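Local coordinates for gamma-glutamyltranspeptidase (Klebsiella pneumoniae subsp. pneumoniae, PDB 5HFT), which converts oxamate to oxalate in the uric acid degradation pathway and belongs to the gamma-glutamyltransferase family, at residues 63-75 with 158-172. Numbering follows the deposited sequence.
Sequences AAAAIAVVYPHMN and AIGYAEDGIPVTASQ
The imidazole of His73 lies between Gln172 and Met74: CA of Gln172 sits over one face, 3.7 Å from the centroid of the His73 ring in a CH-pi contact, and CG of Met74 lies over the other. Near the plane, at the edge, OG of Ser171 comes 3.5 Å from NE2 of His73. With CG of His73 placed between backbone N and carbonyl carbon (chi1 59°), the ring is swung over the start of helix 170-178. The side chains of Tyr71 and Thr169 cross at about a right angle, with CB of Thr169 in the ring plane at the edge, while CG2 of Thr169 reaches CE1 of Tyr71 obliquely at 3.4 Å. Threonine is a common N-cap residue, the position Thr169 holds, and its methyl can at the same time pack against the tyrosine ring.

Earlier in both segments, helical stretches 63-70 and 158-164 run nearly parallel (15°), their axes 8.7 Å apart at closest approach. The small side chains of Ala65 and Ala158, whose CB atoms meet at 3.5 Å, probably allow this spacing. The two branches of Val69 divide the work: CG2 lies against Ala158 O, whereas CG1, anti to the backbone N (chi1 173°), touches CG2 of Ile166 at 3.5 Å. That same isoleucine methyl also meets CG2 of Val70, and backbone hydrogen bonding joins Ile166 to Phe206 of antiparallel strand 205-206.

An aromatic side chain of another protein chain also packs on His73. No hydrogen bond joins the two segments, so close fit and water exclusion probably hold this largely buried interface together.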
loop_
_atom_site.group_PDB
_atom_site.type_symbol
_atom_site.label_atom_id
_atom_site.label_comp_id
_atom_site.label_asym_id
_atom_site.label_seq_id
_atom_site.Cartn_x
_atom_site.Cartn_y
_atom_site.Cartn_z
ATOM N N ALA A 63 8.897 5.301 -6.993
ATOM C CA ALA A 63 7.660 4.679 -7.442
ATOM C C ALA A 63 6.455 5.233 -6.692
ATOM O O ALA A 63 5.436 5.568 -7.306
ATOM C CB ALA A 63 7.750 3.166 -7.283
ATOM N N ALA A 64 6.553 5.367 -5.364
ATOM C CA ALA A 64 5.427 5.900 -4.594
ATOM C C ALA A 64 4.928 7.232 -5.164
ATOM O O ALA A 64 3.720 7.474 -5.236
ATOM C CB ALA A 64 5.843 6.058 -3.134
ATOM N N ALA A 65 5.848 8.064 -5.647
ATOM C CA ALA A 65 5.536 9.340 -6.275
ATOM C C ALA A 65 5.033 9.157 -7.707
ATOM O O ALA A 65 4.160 9.905 -8.154
ATOM C CB ALA A 65 6.774 10.241 -6.251
ATOM N N ALA A 66 5.622 8.221 -8.466
ATOM C CA ALA A 66 5.146 7.944 -9.823
ATOM C C ALA A 66 3.731 7.373 -9.825
ATOM O O ALA A 66 2.858 7.859 -10.545
ATOM C CB ALA A 66 6.103 6.981 -10.517
ATOM N N ILE A 67 3.486 6.341 -9.015
ATOM C CA ILE A 67 2.162 5.731 -8.881
ATOM C C ILE A 67 1.154 6.685 -8.247
ATOM O O ILE A 67 -0.051 6.395 -8.241
ATOM C CB ILE A 67 2.277 4.402 -8.093
ATOM C CG1 ILE A 67 1.039 3.530 -8.255
ATOM C CG2 ILE A 67 2.511 4.637 -6.607
ATOM C CD1 ILE A 67 1.001 2.756 -9.508
ATOM N N ALA A 68 1.618 7.796 -7.667
ATOM C CA ALA A 68 0.696 8.814 -7.172
ATOM C C ALA A 68 0.167 9.662 -8.311
ATOM O O ALA A 68 -1.026 9.970 -8.368
ATOM C CB ALA A 68 1.382 9.697 -6.135
ATOM N N VAL A 69 1.022 10.005 -9.261
ATOM C CA VAL A 69 0.551 10.751 -10.414
ATOM C C VAL A 69 -0.345 9.877 -11.282
ATOM O O VAL A 69 -1.404 10.323 -11.733
ATOM C CB VAL A 69 1.756 11.280 -11.210
ATOM C CG1 VAL A 69 1.310 11.918 -12.489
ATOM C CG2 VAL A 69 2.583 12.250 -10.369
ATOM N N VAL A 70 0.020 8.601 -11.466
ATOM C CA VAL A 70 -0.591 7.756 -12.500
ATOM C C VAL A 70 -1.868 7.034 -12.047
ATOM O O VAL A 70 -2.740 6.762 -12.885
ATOM C CB VAL A 70 0.451 6.753 -13.028
ATOM C CG1 VAL A 70 -0.102 5.974 -14.207
ATOM C CG2 VAL A 70 1.705 7.482 -13.457
ATOM N N TYR A 71 -2.001 6.695 -10.755
ATOM C CA TYR A 71 -3.248 6.163 -10.192
ATOM C C TYR A 71 -3.828 7.076 -9.106
ATOM O O TYR A 71 -4.066 6.622 -7.977
ATOM C CB TYR A 71 -3.041 4.765 -9.615
ATOM C CG TYR A 71 -3.222 3.621 -10.593
ATOM C CD1 TYR A 71 -3.817 3.817 -11.839
ATOM C CD2 TYR A 71 -2.804 2.344 -10.267
ATOM C CE1 TYR A 71 -3.977 2.772 -12.743
ATOM C CE2 TYR A 71 -2.955 1.280 -11.169
ATOM C CZ TYR A 71 -3.546 1.497 -12.405
ATOM O OH TYR A 71 -3.701 0.438 -13.296
ATOM N N PRO A 72 -4.105 8.353 -9.418
ATOM C CA PRO A 72 -4.481 9.306 -8.355
ATOM C C PRO A 72 -5.781 8.985 -7.629
ATOM O O PRO A 72 -6.001 9.513 -6.521
ATOM C CB PRO A 72 -4.591 10.643 -9.105
ATOM C CG PRO A 72 -4.864 10.274 -10.517
ATOM C CD PRO A 72 -4.085 9.000 -10.745
ATOM N N HIS A 73 -6.643 8.147 -8.202
ATOM C CA HIS A 73 -7.945 7.890 -7.596
ATOM C C HIS A 73 -7.872 6.838 -6.521
ATOM O O HIS A 73 -8.826 6.702 -5.749
ATOM C CB HIS A 73 -8.962 7.437 -8.643
ATOM C CG HIS A 73 -8.563 6.197 -9.378
ATOM N ND1 HIS A 73 -7.452 6.138 -10.189
ATOM C CD2 HIS A 73 -9.141 4.976 -9.444
ATOM C CE1 HIS A 73 -7.358 4.934 -10.719
ATOM N NE2 HIS A 73 -8.369 4.209 -10.279
ATOM N N MET A 74 -6.800 6.041 -6.522
ATOM C CA MET A 74 -6.604 4.933 -5.600
ATOM C C MET A 74 -5.544 5.192 -4.543
ATOM O O MET A 74 -5.444 4.406 -3.591
ATOM C CB MET A 74 -6.194 3.663 -6.362
ATOM C CG MET A 74 -7.289 2.930 -7.105
ATOM S SD MET A 74 -6.563 1.443 -7.843
ATOM C CE MET A 74 -8.013 0.395 -7.937
ATOM N N ASN A 75 -4.745 6.248 -4.685
ATOM C CA ASN A 75 -3.626 6.504 -3.793
ATOM C C ASN A 75 -3.031 7.841 -4.213
ATOM O O ASN A 75 -3.334 8.357 -5.286
ATOM C CB ASN A 75 -2.561 5.382 -3.868
ATOM C CG ASN A 75 -1.612 5.565 -5.027
ATOM O OD1 ASN A 75 -0.476 5.997 -4.856
ATOM N ND2 ASN A 75 -2.096 5.295 -6.227
ATOM N N ALA A 158 8.038 11.536 -11.364
ATOM C CA ALA A 158 6.723 11.946 -10.866
ATOM C C ALA A 158 6.372 13.361 -11.302
ATOM O O ALA A 158 5.231 13.631 -11.704
ATOM C CB ALA A 158 6.680 11.868 -9.335
ATOM N N ILE A 159 7.335 14.277 -11.210
ATOM C CA ILE A 159 7.116 15.657 -11.623
ATOM C C ILE A 159 6.729 15.730 -13.098
ATOM O O ILE A 159 5.686 16.288 -13.459
ATOM C CB ILE A 159 8.370 16.491 -11.321
ATOM C CG1 ILE A 159 8.447 16.771 -9.818
ATOM C CG2 ILE A 159 8.377 17.761 -12.165
ATOM C CD1 ILE A 159 9.755 17.313 -9.372
ATOM N N GLY A 160 7.560 15.151 -13.968
ATOM C CA GLY A 160 7.347 15.247 -15.404
ATOM C C GLY A 160 6.060 14.608 -15.890
ATOM O O GLY A 160 5.469 15.073 -16.866
ATOM N N TYR A 161 5.619 13.527 -15.246
ATOM C CA TYR A 161 4.349 12.924 -15.634
ATOM C C TYR A 161 3.171 13.797 -15.222
ATOM O O TYR A 161 2.078 13.643 -15.778
ATOM C CB TYR A 161 4.188 11.528 -15.016
ATOM C CG TYR A 161 5.058 10.447 -15.623
ATOM C CD1 TYR A 161 5.041 10.191 -16.989
ATOM C CD2 TYR A 161 5.894 9.681 -14.824
ATOM C CE1 TYR A 161 5.840 9.200 -17.546
ATOM C CE2 TYR A 161 6.685 8.692 -15.349
ATOM C CZ TYR A 161 6.664 8.453 -16.716
ATOM O OH TYR A 161 7.475 7.466 -17.239
ATOM N N ALA A 162 3.368 14.686 -14.241
ATOM C CA ALA A 162 2.329 15.618 -13.815
ATOM C C ALA A 162 2.203 16.798 -14.777
ATOM O O ALA A 162 1.093 17.124 -15.210
ATOM C CB ALA A 162 2.612 16.096 -12.384
ATOM N N GLU A 163 3.329 17.449 -15.103
ATOM C CA GLU A 163 3.328 18.585 -16.027
ATOM C C GLU A 163 2.977 18.159 -17.445
ATOM O O GLU A 163 2.279 18.871 -18.174
ATOM C CB GLU A 163 4.707 19.244 -16.068
ATOM C CG GLU A 163 5.118 20.015 -14.852
ATOM C CD GLU A 163 4.617 21.451 -14.851
ATOM O OE1 GLU A 163 3.381 21.677 -14.785
ATOM O OE2 GLU A 163 5.472 22.362 -14.906
ATOM N N ASP A 164 3.507 17.027 -17.868
ATOM C CA ASP A 164 3.489 16.646 -19.265
ATOM C C ASP A 164 2.447 15.591 -19.561
ATOM O O ASP A 164 2.123 15.375 -20.729
ATOM C CB ASP A 164 4.901 16.193 -19.651
ATOM C CG ASP A 164 5.948 17.222 -19.237
ATOM O OD1 ASP A 164 5.934 18.319 -19.825
ATOM O OD2 ASP A 164 6.728 16.995 -18.289
ATOM N N GLY A 165 1.976 14.897 -18.542
ATOM C CA GLY A 165 0.759 14.129 -18.620
ATOM C C GLY A 165 0.992 12.641 -18.468
ATOM O O GLY A 165 2.099 12.135 -18.655
ATOM N N ILE A 166 -0.096 11.937 -18.183
ATOM C CA ILE A 166 -0.085 10.484 -18.067
ATOM C C ILE A 166 -1.054 9.944 -19.106
ATOM O O ILE A 166 -1.967 10.659 -19.561
ATOM C CB ILE A 166 -0.473 10.006 -16.648
ATOM C CG1 ILE A 166 -1.902 10.448 -16.294
ATOM C CG2 ILE A 166 0.529 10.506 -15.634
ATOM C CD1 ILE A 166 -2.587 9.619 -15.233
ATOM N N PRO A 167 -0.888 8.691 -19.509
ATOM C CA PRO A 167 -1.955 8.028 -20.267
ATOM C C PRO A 167 -3.084 7.696 -19.311
ATOM O O PRO A 167 -2.879 6.954 -18.350
ATOM C CB PRO A 167 -1.278 6.764 -20.813
ATOM C CG PRO A 167 0.216 7.014 -20.649
ATOM C CD PRO A 167 0.348 7.891 -19.454
ATOM N N VAL A 168 -4.264 8.280 -19.543
ATOM C CA VAL A 168 -5.361 8.017 -18.615
ATOM C C VAL A 168 -5.610 6.521 -18.583
ATOM O O VAL A 168 -5.865 5.886 -19.611
ATOM C CB VAL A 168 -6.622 8.813 -18.986
ATOM C CG1 VAL A 168 -7.783 8.455 -18.069
ATOM C CG2 VAL A 168 -6.356 10.263 -18.838
ATOM N N THR A 169 -5.473 5.938 -17.411
ATOM C CA THR A 169 -5.904 4.566 -17.254
ATOM C C THR A 169 -7.423 4.454 -17.370
ATOM O O THR A 169 -8.176 5.400 -17.125
ATOM C CB THR A 169 -5.396 4.026 -15.921
ATOM O OG1 THR A 169 -5.488 5.077 -14.941
ATOM C CG2 THR A 169 -3.957 3.538 -16.066
ATOM N N ALA A 170 -7.868 3.257 -17.724
ATOM C CA ALA A 170 -9.292 3.012 -17.810
ATOM C C ALA A 170 -9.924 3.010 -16.428
ATOM O O ALA A 170 -11.067 3.459 -16.264
ATOM C CB ALA A 170 -9.561 1.698 -18.536
ATOM N N SER A 171 -9.208 2.513 -15.416
ATOM C CA SER A 171 -9.826 2.482 -14.091
ATOM C C SER A 171 -9.933 3.885 -13.490
ATOM O O SER A 171 -10.899 4.168 -12.774
ATOM C CB SER A 171 -9.065 1.542 -13.151
ATOM O OG SER A 171 -7.744 1.984 -12.955
ATOM N N GLN A 172 -8.986 4.782 -13.807
ATOM C CA GLN A 172 -9.131 6.188 -13.429
ATOM C C GLN A 172 -10.332 6.821 -14.109
ATOM O O GLN A 172 -11.059 7.613 -13.492
ATOM C CB GLN A 172 -7.881 6.982 -13.785
ATOM C CG GLN A 172 -8.084 8.463 -13.612
ATOM C CD GLN A 172 -6.844 9.257 -13.931
ATOM O OE1 GLN A 172 -5.762 8.691 -14.108
ATOM N NE2 GLN A 172 -6.989 10.579 -14.017
#